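Local coordinates for OsmC-like protein (PDB 3CJE), which probably detoxifies organic hydroperoxides through cysteine thiol chemistry, as its relatives in the OsmC/Ohr family do, at residues A13-T18 with V98-A103; F17-K22 with L31-V36; F43-D48 with L63-A68; T71-T76 with C142-T147; T90-E95 with I120-P125. All blocks are in the same frame, centred on the assembly; numbering follows the deposited sequence.

Interaction 1 (A13-T18 with V98-A103); sequences AEVVFT and VVWDWA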
# COMPACT_ATOMS: atom_id res chain seq x y z
N ALA A 13 19.72 -7.89 5.15
CA ALA A 13 19.16 -6.92 6.08
C ALA A 13 17.71 -6.77 5.72
O ALA A 13 17.40 -6.44 4.58
CB ALA A 13 19.85 -5.62 5.96
N GLU A 14 16.85 -7.00 6.71
CA GLU A 14 15.41 -7.07 6.49
C GLU A 14 14.64 -5.96 7.18
O GLU A 14 14.98 -5.51 8.29
CB GLU A 14 14.87 -8.40 7.01
CG GLU A 14 15.32 -9.59 6.21
CD GLU A 14 14.69 -10.91 6.68
OE1 GLU A 14 14.12 -10.96 7.81
OE2 GLU A 14 14.77 -11.84 5.87
N VAL A 15 13.53 -5.60 6.56
CA VAL A 15 12.48 -4.82 7.16
C VAL A 15 11.26 -5.74 7.17
O VAL A 15 10.93 -6.34 6.15
CB VAL A 15 12.19 -3.47 6.41
CG1 VAL A 15 10.90 -2.81 6.99
CG2 VAL A 15 13.41 -2.53 6.47
N VAL A 16 10.62 -5.91 8.34
CA VAL A 16 9.53 -6.89 8.51
C VAL A 16 8.39 -6.17 9.20
O VAL A 16 8.57 -5.59 10.24
CB VAL A 16 9.93 -8.13 9.37
CG1 VAL A 16 8.76 -9.07 9.54
CG2 VAL A 16 11.15 -8.84 8.73
N PHE A 17 7.22 -6.21 8.57
CA PHE A 17 5.99 -5.75 9.18
C PHE A 17 4.98 -6.88 9.24
O PHE A 17 4.93 -7.75 8.36
CB PHE A 17 5.36 -4.60 8.37
CG PHE A 17 5.93 -3.25 8.67
CD1 PHE A 17 7.18 -2.89 8.21
CD2 PHE A 17 5.23 -2.31 9.43
CE1 PHE A 17 7.71 -1.61 8.49
CE2 PHE A 17 5.78 -1.02 9.69
CZ PHE A 17 6.99 -0.70 9.22
N THR A 18 4.18 -6.84 10.29
CA THR A 18 3.02 -7.69 10.39
C THR A 18 1.75 -6.88 10.62
O THR A 18 1.79 -5.74 11.08
CB THR A 18 3.17 -8.69 11.53
OG1 THR A 18 3.28 -8.02 12.81
CG2 THR A 18 4.41 -9.58 11.31
N VAL A 98 4.88 -9.17 5.84
CA VAL A 98 5.61 -8.76 4.65
C VAL A 98 7.08 -8.50 5.04
O VAL A 98 7.36 -7.85 6.04
CB VAL A 98 4.99 -7.51 3.98
CG1 VAL A 98 5.73 -7.18 2.66
CG2 VAL A 98 3.48 -7.73 3.70
N VAL A 99 7.99 -9.01 4.23
CA VAL A 99 9.42 -8.89 4.42
C VAL A 99 10.02 -8.24 3.18
O VAL A 99 9.76 -8.67 2.05
CB VAL A 99 10.12 -10.24 4.66
CG1 VAL A 99 11.62 -10.02 4.94
CG2 VAL A 99 9.41 -10.98 5.80
N TRP A 100 10.83 -7.21 3.41
CA TRP A 100 11.65 -6.58 2.40
C TRP A 100 13.10 -6.67 2.81
O TRP A 100 13.42 -6.91 3.96
CB TRP A 100 11.33 -5.09 2.27
CG TRP A 100 9.94 -4.70 1.82
CD1 TRP A 100 9.53 -4.46 0.53
CD2 TRP A 100 8.81 -4.48 2.64
NE1 TRP A 100 8.21 -4.11 0.51
CE2 TRP A 100 7.72 -4.13 1.78
CE3 TRP A 100 8.57 -4.57 4.03
CZ2 TRP A 100 6.46 -3.78 2.28
CZ3 TRP A 100 7.30 -4.29 4.51
CH2 TRP A 100 6.25 -3.89 3.64
N ASP A 101 13.99 -6.39 1.87
CA ASP A 101 15.38 -6.26 2.23
C ASP A 101 16.03 -5.09 1.55
O ASP A 101 15.52 -4.57 0.54
CB ASP A 101 16.14 -7.54 1.96
CG ASP A 101 15.92 -8.05 0.54
OD1 ASP A 101 15.83 -7.22 -0.37
OD2 ASP A 101 15.87 -9.28 0.34
N TRP A 102 17.13 -4.66 2.14
CA TRP A 102 17.91 -3.57 1.59
C TRP A 102 19.37 -3.94 1.43
O TRP A 102 19.87 -4.87 2.11
CB TRP A 102 17.73 -2.27 2.41
CG TRP A 102 18.70 -2.09 3.61
CD1 TRP A 102 19.98 -1.58 3.59
CD2 TRP A 102 18.41 -2.39 4.97
NE1 TRP A 102 20.50 -1.57 4.86
CE2 TRP A 102 19.55 -2.07 5.72
CE3 TRP A 102 17.30 -2.94 5.62
CZ2 TRP A 102 19.61 -2.28 7.11
CZ3 TRP A 102 17.34 -3.13 7.00
CH2 TRP A 102 18.49 -2.80 7.72
N ALA A 103 20.06 -3.18 0.60
CA ALA A 103 21.50 -3.29 0.43
C ALA A 103 22.07 -1.90 0.18
O ALA A 103 21.44 -1.06 -0.45
CB ALA A 103 21.84 -4.24 -0.71
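Val15 with Trp100 and Phe17 with Val98 are hydrogen-bonded pairs of two antiparallel strands in the five-stranded sheet of this OsmC-like fold. Each pair is closed by two backbone bonds. Trp100 N reaches Val15 O over 2.9 Å, with an N-H...O angle of 174°. Between these pairs CA-H groups also point at carbonyls. Val16 CA lies 3.4 Å from Val98 O.

The apolar packing differs on the two faces. On the face with Glu14, Val16 and Val99, CG1 of Val99 rests 3.6 Å from CD of Glu14. The same methyl lies 4.0 Å from CG2 of Val16, whose side chain runs alongside that of Val99. The Glu14 carboxylate itself bridges Lys37 and Lys114.

On the other face Val15, Phe17, Val98 and Trp100 are buried, while Trp102 at the outer end is exposed. CD1 of Phe17 meets CZ3 of Trp100 at 4.0 Å. Leu63 of helix 62-81 packs on both rings. Thr147 of the second subunit takes the NE1 hydrogen of Trp100, and Phe143 of that subunit meets its ring edge-to-face, so this sheet face is part of the dimer interface.

A CH-pi contact closes the outer end. The Trp102 side chain, with chi1 at 88°, folds back across the strand pair. Its six-membered ring then lies over Ala13, with CB 3.4 Å from the ring centroid and 4° off the ring normal.

Interaction 2 (F17-K22 with L31-V36); sequences FTCNGK and LDVAMV
This contact is the backbone ladder of a beta hairpin, strands 13-24 and 28-37, in the antiparallel sheet of the OsmC-like fold. Thr18 pairs with Ala34, and Asn20 with Asp32, each through two hydrogen bonds. The shortest joins Ala34 N to Thr18 O at 2.8 Å.

Phe17, Cys19, Val33 and Leu31 face helix 62-81. SG of Cys19, anti to its backbone N (chi1 -177°), sits 3.8 Å from both CG2 of Val33 and CB of Leu31. CD2 of Leu31 lies over Gly21, 3.8 Å from its CA. Selenomethionine Met35 covers one face of the Phe17 ring: its CB stands 3.9 Å from the ring centroid in a CH-pi contact. CG1 of Val33 meets the same ring at its edge, 3.9 Å from CD2.

The other side of the ladder is more polar. Asp32 forms a salt bridge with Arg42 on the next strand. A water bridges the pairs here, donating to Asp32 O at 2.9 Å and hydrogen-bonding with OG1 of Thr18 at 2.8 Å.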
# COMPACT_ATOMS: atom_id res chain seq x y z
N PHE A 17 7.22 -6.21 8.57
CA PHE A 17 5.99 -5.75 9.18
C PHE A 17 4.98 -6.88 9.24
O PHE A 17 4.93 -7.75 8.36
CB PHE A 17 5.36 -4.60 8.37
CG PHE A 17 5.93 -3.25 8.67
CD1 PHE A 17 7.18 -2.89 8.21
CD2 PHE A 17 5.23 -2.31 9.43
CE1 PHE A 17 7.71 -1.61 8.49
CE2 PHE A 17 5.78 -1.02 9.69
CZ PHE A 17 6.99 -0.70 9.22
N THR A 18 4.18 -6.84 10.29
CA THR A 18 3.02 -7.69 10.39
C THR A 18 1.75 -6.88 10.62
O THR A 18 1.79 -5.74 11.08
CB THR A 18 3.17 -8.69 11.53
OG1 THR A 18 3.28 -8.02 12.81
CG2 THR A 18 4.41 -9.58 11.31
N CYS A 19 0.62 -7.51 10.35
CA CYS A 19 -0.68 -6.89 10.61
C CYS A 19 -1.63 -7.98 11.00
O CYS A 19 -1.74 -8.98 10.28
CB CYS A 19 -1.18 -6.19 9.39
SG CYS A 19 -2.74 -5.30 9.63
N ASN A 20 -2.28 -7.81 12.14
CA ASN A 20 -3.36 -8.67 12.55
C ASN A 20 -4.64 -7.88 12.46
O ASN A 20 -4.82 -6.90 13.17
CB ASN A 20 -3.23 -9.22 13.94
CG ASN A 20 -4.35 -10.25 14.20
OD1 ASN A 20 -4.45 -11.24 13.47
ND2 ASN A 20 -5.26 -9.94 15.10
N GLY A 21 -5.50 -8.29 11.55
CA GLY A 21 -6.75 -7.60 11.31
C GLY A 21 -7.93 -8.36 11.88
O GLY A 21 -8.02 -9.59 11.73
N LYS A 22 -8.82 -7.62 12.51
CA LYS A 22 -10.03 -8.15 13.08
C LYS A 22 -11.25 -7.41 12.57
O LYS A 22 -11.28 -6.18 12.59
CB LYS A 22 -9.99 -8.07 14.59
CG LYS A 22 -8.90 -8.87 15.23
CD LYS A 22 -9.14 -9.03 16.77
N LEU A 31 -6.91 -2.92 12.47
CA LEU A 31 -5.66 -3.40 11.96
C LEU A 31 -4.55 -3.09 12.95
O LEU A 31 -4.15 -1.96 13.06
CB LEU A 31 -5.39 -2.73 10.61
CG LEU A 31 -6.52 -2.94 9.59
CD1 LEU A 31 -6.51 -1.97 8.45
CD2 LEU A 31 -6.54 -4.43 9.15
N ASP A 32 -4.06 -4.13 13.62
CA ASP A 32 -2.96 -4.03 14.57
C ASP A 32 -1.66 -4.28 13.82
O ASP A 32 -1.29 -5.42 13.56
CB ASP A 32 -3.15 -5.08 15.67
CG ASP A 32 -2.00 -5.12 16.68
OD1 ASP A 32 -1.10 -4.20 16.73
OD2 ASP A 32 -2.02 -6.14 17.44
N VAL A 33 -0.99 -3.20 13.44
CA VAL A 33 0.25 -3.27 12.66
C VAL A 33 1.45 -3.21 13.56
O VAL A 33 1.46 -2.47 14.57
CB VAL A 33 0.33 -2.11 11.61
CG1 VAL A 33 1.64 -2.14 10.82
CG2 VAL A 33 -0.88 -2.14 10.68
N ALA A 34 2.45 -4.04 13.27
CA ALA A 34 3.71 -3.93 13.97
C ALA A 34 4.88 -3.90 12.99
O ALA A 34 4.91 -4.69 12.04
CB ALA A 34 3.91 -5.13 14.89
N MSE A 35 5.84 -3.01 13.21
CA MSE A 35 7.17 -3.20 12.64
C MSE A 35 7.86 -4.17 13.59
O MSE A 35 7.86 -3.97 14.81
CB MSE A 35 7.98 -1.90 12.55
CG MSE A 35 9.25 -2.10 11.79
SE MSE A 35 10.27 -0.45 11.45
CE MSE A 35 10.23 0.29 13.24
N VAL A 36 8.44 -5.22 13.02
CA VAL A 36 9.14 -6.25 13.76
C VAL A 36 10.65 -6.09 13.61
O VAL A 36 11.40 -6.20 14.58
CB VAL A 36 8.68 -7.67 13.32
CG1 VAL A 36 9.44 -8.72 14.12
CG2 VAL A 36 7.16 -7.82 13.54
O HOH W 1 0.85 -7.28 13.95

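Interaction 3 (F43-D48 with L63-A68); sequences FALATD and LALFIA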
# COMPACT_ATOMS: atom_id res chain seq x y z
N PHE A 43 1.25 0.07 15.79
CA PHE A 43 0.35 1.12 15.34
C PHE A 43 -1.07 0.54 15.23
O PHE A 43 -1.24 -0.52 14.65
CB PHE A 43 0.79 1.60 13.97
CG PHE A 43 2.27 1.85 13.88
CD1 PHE A 43 2.78 3.07 14.28
CD2 PHE A 43 3.15 0.87 13.42
CE1 PHE A 43 4.14 3.32 14.23
CE2 PHE A 43 4.49 1.11 13.37
CZ PHE A 43 4.98 2.35 13.78
N ALA A 44 -2.06 1.23 15.77
CA ALA A 44 -3.45 0.78 15.68
C ALA A 44 -4.08 1.56 14.53
O ALA A 44 -4.22 2.78 14.60
CB ALA A 44 -4.21 1.00 17.00
N LEU A 45 -4.44 0.85 13.47
CA LEU A 45 -5.06 1.48 12.32
C LEU A 45 -6.39 0.81 12.01
O LEU A 45 -6.78 -0.17 12.68
CB LEU A 45 -4.11 1.42 11.12
CG LEU A 45 -2.70 1.99 11.36
CD1 LEU A 45 -1.82 1.75 10.07
CD2 LEU A 45 -2.77 3.44 11.76
N ALA A 46 -7.09 1.34 11.02
CA ALA A 46 -8.41 0.81 10.70
C ALA A 46 -8.78 1.22 9.29
O ALA A 46 -8.27 2.21 8.77
CB ALA A 46 -9.44 1.29 11.71
N THR A 47 -9.64 0.44 8.69
CA THR A 47 -10.30 0.81 7.42
C THR A 47 -11.80 0.61 7.58
O THR A 47 -12.26 -0.12 8.47
CB THR A 47 -9.80 -0.01 6.21
OG1 THR A 47 -10.11 -1.42 6.39
CG2 THR A 47 -8.29 0.14 5.99
N ASP A 48 -12.57 1.26 6.72
CA ASP A 48 -14.02 1.11 6.73
C ASP A 48 -14.55 1.48 5.36
O ASP A 48 -13.84 2.09 4.57
CB ASP A 48 -14.62 1.99 7.81
CG ASP A 48 -15.95 1.45 8.38
OD1 ASP A 48 -16.58 0.55 7.77
OD2 ASP A 48 -16.29 1.96 9.45
N LEU A 63 5.21 2.26 5.47
CA LEU A 63 5.00 0.82 5.25
C LEU A 63 3.86 0.31 6.16
O LEU A 63 3.24 -0.74 5.85
CB LEU A 63 6.28 0.02 5.47
CG LEU A 63 7.35 0.20 4.37
CD1 LEU A 63 8.54 -0.76 4.64
CD2 LEU A 63 6.78 0.02 3.02
N ALA A 64 3.62 0.99 7.29
CA ALA A 64 2.47 0.61 8.16
C ALA A 64 1.16 0.86 7.42
O ALA A 64 0.24 0.05 7.47
CB ALA A 64 2.47 1.39 9.53
N LEU A 65 1.06 2.02 6.76
CA LEU A 65 -0.14 2.29 5.96
C LEU A 65 -0.28 1.25 4.84
O LEU A 65 -1.38 0.78 4.56
CB LEU A 65 -0.13 3.72 5.42
CG LEU A 65 -0.20 4.87 6.42
CD1 LEU A 65 -0.34 6.20 5.62
CD2 LEU A 65 -1.33 4.73 7.36
N PHE A 66 0.82 0.90 4.16
CA PHE A 66 0.78 -0.11 3.09
C PHE A 66 0.23 -1.46 3.59
O PHE A 66 -0.69 -2.03 3.01
CB PHE A 66 2.17 -0.34 2.50
CG PHE A 66 2.23 -1.50 1.58
CD1 PHE A 66 1.64 -1.45 0.33
CD2 PHE A 66 2.79 -2.71 2.01
CE1 PHE A 66 1.68 -2.58 -0.51
CE2 PHE A 66 2.82 -3.83 1.15
CZ PHE A 66 2.25 -3.75 -0.09
N ILE A 67 0.82 -2.00 4.66
CA ILE A 67 0.41 -3.34 5.12
C ILE A 67 -1.03 -3.34 5.66
O ILE A 67 -1.77 -4.29 5.46
CB ILE A 67 1.41 -3.98 6.10
CG1 ILE A 67 1.18 -5.51 6.18
CG2 ILE A 67 1.43 -3.31 7.45
CD1 ILE A 67 2.24 -6.29 6.94
N ALA A 68 -1.42 -2.24 6.32
CA ALA A 68 -2.81 -2.06 6.77
C ALA A 68 -3.76 -2.04 5.56
O ALA A 68 -4.80 -2.67 5.58
CB ALA A 68 -2.99 -0.81 7.61
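One aromatic ring takes part, that of Phe43. It meets Ala64 of the helix obliquely, and CD2 is its nearest atom, 4.0 Å from CB of Ala64. Pro60 and Pro61, in the loop leading into the helix, also touch this ring. The contact packs the outermost strand of this chain's sheet, 41-47, against the start of helix 62-81, the long helix that lies across the sheet. The two short axes pass 9.3 Å apart at 44°.

Leu45 makes most of the contact. Its CG stands anti to the carbonyl carbon (chi1 -54°), and the extended branch carries CD1 to the helix in the modelled conformer, one of two. There CD1 touches CB of Ala68 at 3.7 Å and CD2 of Leu65 at 4.1 Å. It also lies 3.7 Å from the carbonyl O of Ala64. That oxygen already accepts the helical bond from Ala68 N, 3.1 Å away. Ala64 and Ala68 are one helical turn apart, and both turn CB toward the strand.

The dimer interface is near. Leu65 packs on Thr47 of the second subunit, and Thr47 on Leu65 of that subunit.

The backbone bonds of Phe43 and Leu45 go to Val33 and Leu31 on the neighbouring strand. Hydrogen bonding therefore fixes the strand within the sheet, while the contact between these segments is mainly apolar packing, with no hydrogen bond.

Interaction 4 (T71-T76 with C142-T147); sequences TGCVMT and CFLEQT
Both cysteines carry SG anti to the backbone N, chi1 -164° for Cys73 and 174° for Cys142, and these torsions turn the two sulfurs to each other. In this OsmC-like fold Cys73 lies on helix 62-81, and Cys142 is the N-cap of helix 143-148. The SG atoms of Cys73 and Cys142 lie 3.1 Å apart. This is too long for a disulfide, and close for two sulfurs that are not bonded. The pair matches the two cysteines that OsmC and Ohr proteins use to reduce hydroperoxides, so this is probably the active site.

The capping bond uses the sulfur itself. SG of Cys142 accepts the backbone N-H of Glu145 at 3.4 Å, with an angle of 163°. This bond holds the sulfur at the helix start.

Apolar groups close in around the sulfurs. CD1 of Leu144 packs 4.0 Å from CB of Cys73. CG2 of Val74 lies 4.1 Å from SG of Cys142. The same methyl touches OE2 of Glu145 at 3.3 Å. That oxygen is hydrogen-bonded to His156 of the second subunit, while Leu144 packs on Leu63 of that subunit. The site lies at the dimer interface.

Threonine hydroxyls brace both helices from within. OG1 of Thr147 donates to Phe143 O at 2.7 Å and also meets Trp100 of the second subunit. OG1 of Thr76 donates to Gly72 O at 2.8 Å, and Thr76 N reaches that oxygen from the opposite face of the carbonyl plane.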
# COMPACT_ATOMS: atom_id res chain seq x y z
N THR A 71 -4.01 -5.63 4.10
CA THR A 71 -4.80 -6.50 5.00
C THR A 71 -6.28 -6.11 4.93
O THR A 71 -7.17 -6.97 4.81
CB THR A 71 -4.25 -6.45 6.42
OG1 THR A 71 -2.83 -6.72 6.38
CG2 THR A 71 -4.94 -7.46 7.33
N GLY A 72 -6.56 -4.81 5.00
CA GLY A 72 -7.91 -4.29 4.94
C GLY A 72 -8.60 -4.58 3.61
O GLY A 72 -9.78 -4.88 3.58
N CYS A 73 -7.83 -4.52 2.53
CA CYS A 73 -8.37 -4.80 1.17
C CYS A 73 -8.83 -6.26 1.08
O CYS A 73 -9.97 -6.56 0.71
CB CYS A 73 -7.34 -4.46 0.11
SG CYS A 73 -8.14 -4.32 -1.57
N VAL A 74 -7.98 -7.18 1.53
CA VAL A 74 -8.29 -8.60 1.53
C VAL A 74 -9.53 -8.87 2.37
O VAL A 74 -10.48 -9.54 1.95
CB VAL A 74 -7.09 -9.44 2.05
CG1 VAL A 74 -7.50 -10.91 2.34
CG2 VAL A 74 -5.94 -9.39 1.01
N MSE A 75 -9.54 -8.32 3.58
CA MSE A 75 -10.67 -8.50 4.50
C MSE A 75 -11.97 -7.96 3.93
O MSE A 75 -13.02 -8.60 4.05
CB MSE A 75 -10.34 -7.83 5.85
CG MSE A 75 -9.27 -8.53 6.58
SE MSE A 75 -8.85 -7.60 8.23
CE MSE A 75 -10.42 -8.18 9.22
N THR A 76 -11.90 -6.78 3.31
CA THR A 76 -13.08 -6.19 2.71
C THR A 76 -13.68 -7.10 1.64
O THR A 76 -14.90 -7.30 1.61
CB THR A 76 -12.76 -4.77 2.19
OG1 THR A 76 -12.42 -3.94 3.31
CG2 THR A 76 -13.98 -4.17 1.47
N CYS A 142 -9.44 -8.20 -4.97
CA CYS A 142 -8.67 -7.29 -4.18
C CYS A 142 -7.75 -6.53 -5.12
O CYS A 142 -6.80 -7.10 -5.67
CB CYS A 142 -7.86 -8.06 -3.15
SG CYS A 142 -6.72 -7.01 -2.22
N PHE A 143 -8.05 -5.24 -5.31
CA PHE A 143 -7.23 -4.36 -6.13
C PHE A 143 -5.74 -4.45 -5.84
O PHE A 143 -4.92 -4.49 -6.75
CB PHE A 143 -7.69 -2.91 -5.95
CG PHE A 143 -9.10 -2.64 -6.46
CD1 PHE A 143 -9.31 -2.40 -7.80
CD2 PHE A 143 -10.20 -2.79 -5.62
CE1 PHE A 143 -10.60 -2.18 -8.34
CE2 PHE A 143 -11.50 -2.56 -6.16
CZ PHE A 143 -11.68 -2.28 -7.49
N LEU A 144 -5.38 -4.45 -4.56
CA LEU A 144 -3.99 -4.47 -4.16
C LEU A 144 -3.29 -5.79 -4.41
O LEU A 144 -2.14 -5.81 -4.86
CB LEU A 144 -3.87 -4.04 -2.69
CG LEU A 144 -4.43 -2.67 -2.39
CD1 LEU A 144 -4.12 -2.36 -0.90
CD2 LEU A 144 -3.83 -1.59 -3.34
N GLU A 145 -3.97 -6.91 -4.17
CA GLU A 145 -3.40 -8.21 -4.51
C GLU A 145 -3.13 -8.32 -6.00
O GLU A 145 -2.07 -8.81 -6.41
CB GLU A 145 -4.32 -9.34 -4.12
CG GLU A 145 -4.36 -9.59 -2.63
CD GLU A 145 -4.10 -11.04 -2.27
OE1 GLU A 145 -3.66 -11.81 -3.15
OE2 GLU A 145 -4.38 -11.39 -1.11
N GLN A 146 -4.09 -7.91 -6.81
CA GLN A 146 -3.91 -7.97 -8.26
C GLN A 146 -2.79 -7.04 -8.74
O GLN A 146 -2.08 -7.35 -9.71
CB GLN A 146 -5.23 -7.76 -8.98
CG GLN A 146 -6.24 -8.92 -8.71
CD GLN A 146 -5.61 -10.30 -9.01
OE1 GLN A 146 -5.41 -11.13 -8.10
NE2 GLN A 146 -5.22 -10.48 -10.22
N THR A 147 -2.62 -5.91 -8.07
CA THR A 147 -1.51 -4.97 -8.35
C THR A 147 -0.18 -5.66 -8.05
O THR A 147 0.76 -5.62 -8.85
CB THR A 147 -1.69 -3.68 -7.55
OG1 THR A 147 -2.96 -3.09 -7.91
CG2 THR A 147 -0.56 -2.69 -7.78

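Interaction 5 (T90-E95 with I120-P125); sequences TDLDVE and IILHSP
Asp93 and Ile121 form the hydrogen-bonded pair at the open end of a beta hairpin, strands 93-105 and 108-121, in the OsmC-like sheet. The packed part lies here and on the side toward the helices. Ile121 N donates to Asp93 O at 2.8 Å, and Asp93 N returns a bond to Ile121 O at 3.1 Å. CD1 of Leu92 turns back against the other segment, 3.5 Å from both CD2 of Leu122 and O of Ile121. The Leu92 and Leu122 side chains run side by side, pointing the same way. Helix 62-81 covers them through Arg79 and Ile78. CG2 of Val94 reaches CG1 of Ile120 more loosely, at 4.3 Å. Ile120 also pairs in parallel with a strand of the second subunit, so the sheet continues across the dimer.

The far end is looser and open to solvent. Thr90, Asp91 and His123 are exposed there, and regular strand pairing has ended. Asp91 and His123 both take left-handed helical backbone angles, which turn the two chains. Hydrogen bonds still hold them together. Thr90 N donates to Leu122 O at 3.0 Å. The His123 ring has CG2 of Ile121 over one face. At the ring edge its ND1 donates in the ring plane to Thr90 O, over 2.9 Å and with an N-H...O angle of 143°.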
# COMPACT_ATOMS: atom_id res chain seq x y z
N THR A 90 -17.48 -15.73 10.62
CA THR A 90 -17.70 -15.13 11.95
C THR A 90 -16.35 -14.67 12.50
O THR A 90 -15.37 -15.38 12.37
CB THR A 90 -18.35 -16.15 12.92
OG1 THR A 90 -19.56 -16.68 12.33
CG2 THR A 90 -18.68 -15.50 14.27
N ASP A 91 -16.30 -13.47 13.07
CA ASP A 91 -15.09 -13.02 13.76
C ASP A 91 -13.84 -13.19 12.87
O ASP A 91 -12.80 -13.75 13.28
CB ASP A 91 -14.92 -13.80 15.06
CG ASP A 91 -16.01 -13.46 16.09
OD1 ASP A 91 -16.57 -12.35 16.02
OD2 ASP A 91 -16.29 -14.31 16.94
N LEU A 92 -13.97 -12.74 11.64
CA LEU A 92 -12.89 -12.82 10.69
C LEU A 92 -11.59 -12.24 11.26
O LEU A 92 -11.59 -11.13 11.84
CB LEU A 92 -13.27 -12.05 9.43
CG LEU A 92 -12.21 -11.95 8.34
CD1 LEU A 92 -11.80 -13.34 7.71
CD2 LEU A 92 -12.70 -10.92 7.26
N ASP A 93 -10.51 -12.99 11.10
CA ASP A 93 -9.17 -12.54 11.46
C ASP A 93 -8.23 -12.87 10.31
O ASP A 93 -8.25 -13.99 9.78
CB ASP A 93 -8.66 -13.22 12.71
CG ASP A 93 -7.39 -12.59 13.23
OD1 ASP A 93 -6.33 -12.70 12.57
OD2 ASP A 93 -7.48 -11.96 14.31
N VAL A 94 -7.45 -11.87 9.90
CA VAL A 94 -6.46 -12.02 8.85
C VAL A 94 -5.13 -11.54 9.35
O VAL A 94 -5.03 -10.43 9.87
CB VAL A 94 -6.85 -11.26 7.57
CG1 VAL A 94 -5.71 -11.29 6.49
CG2 VAL A 94 -8.18 -11.83 7.02
N GLU A 95 -4.11 -12.39 9.19
CA GLU A 95 -2.74 -12.09 9.66
C GLU A 95 -1.87 -11.96 8.42
O GLU A 95 -1.87 -12.85 7.57
CB GLU A 95 -2.22 -13.21 10.55
CG GLU A 95 -3.09 -13.52 11.80
CD GLU A 95 -2.67 -14.77 12.67
OE1 GLU A 95 -2.81 -15.96 12.24
OE2 GLU A 95 -2.25 -14.55 13.83
N ILE A 120 -5.59 -16.69 6.91
CA ILE A 120 -6.97 -16.28 7.02
C ILE A 120 -7.71 -17.23 7.96
O ILE A 120 -7.61 -18.46 7.81
CB ILE A 120 -7.59 -16.29 5.63
CG1 ILE A 120 -6.95 -15.22 4.72
CG2 ILE A 120 -9.12 -16.07 5.75
CD1 ILE A 120 -7.11 -15.43 3.25
N ILE A 121 -8.43 -16.66 8.92
CA ILE A 121 -9.25 -17.41 9.88
C ILE A 121 -10.71 -16.98 9.74
O ILE A 121 -11.08 -15.83 10.05
CB ILE A 121 -8.79 -17.19 11.34
CG1 ILE A 121 -7.30 -17.51 11.45
CG2 ILE A 121 -9.67 -18.05 12.27
CD1 ILE A 121 -6.70 -17.16 12.84
N LEU A 122 -11.52 -17.92 9.23
CA LEU A 122 -12.92 -17.62 8.93
C LEU A 122 -13.95 -18.01 9.98
O LEU A 122 -15.10 -17.50 9.94
CB LEU A 122 -13.33 -18.27 7.59
CG LEU A 122 -12.56 -17.94 6.33
CD1 LEU A 122 -13.09 -18.68 5.08
CD2 LEU A 122 -12.59 -16.36 6.06
N HIS A 123 -13.60 -18.96 10.86
CA HIS A 123 -14.56 -19.53 11.82
C HIS A 123 -15.85 -19.91 11.11
O HIS A 123 -16.94 -19.58 11.56
CB HIS A 123 -14.86 -18.57 12.98
CG HIS A 123 -13.65 -18.10 13.70
ND1 HIS A 123 -13.19 -16.80 13.61
CD2 HIS A 123 -12.78 -18.75 14.52
CE1 HIS A 123 -12.11 -16.66 14.36
NE2 HIS A 123 -11.84 -17.83 14.91
N SER A 124 -15.73 -20.63 10.00
CA SER A 124 -16.86 -20.92 9.14
C SER A 124 -17.39 -22.32 9.37
O SER A 124 -16.60 -23.24 9.54
CB SER A 124 -16.38 -20.82 7.68
OG SER A 124 -17.32 -21.34 6.75
N PRO A 125 -18.71 -22.51 9.32
CA PRO A 125 -19.29 -23.85 9.41
C PRO A 125 -19.43 -24.58 8.07
O PRO A 125 -20.10 -25.62 8.01
CB PRO A 125 -20.67 -23.55 9.96
CG PRO A 125 -21.03 -22.29 9.27
CD PRO A 125 -19.77 -21.48 9.25

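How the interactions relate
Interactions 1, 2 and 5 tie four strands of one sheet together, with strand 13-24 shared by interactions 1 and 2 and strand 93-105 by interactions 1 and 5. The centre of interaction 1 is 14 Å from that of interaction 2 and 27 Å from that of interaction 5. Interaction 3 packs the next strand, 41-47, on helix 62-81; Leu31 N lies 2.8 Å from Leu45 O, a probable hydrogen bond. The same helix serves interaction 4, which holds the cysteine pair of the probable active site. Met75 CG packs 3.5 Å from Val94 CG2 of interaction 5. Interactions 1 and 4 meet across the dimer, where Trp100 bonds to Thr147 of the second subunit.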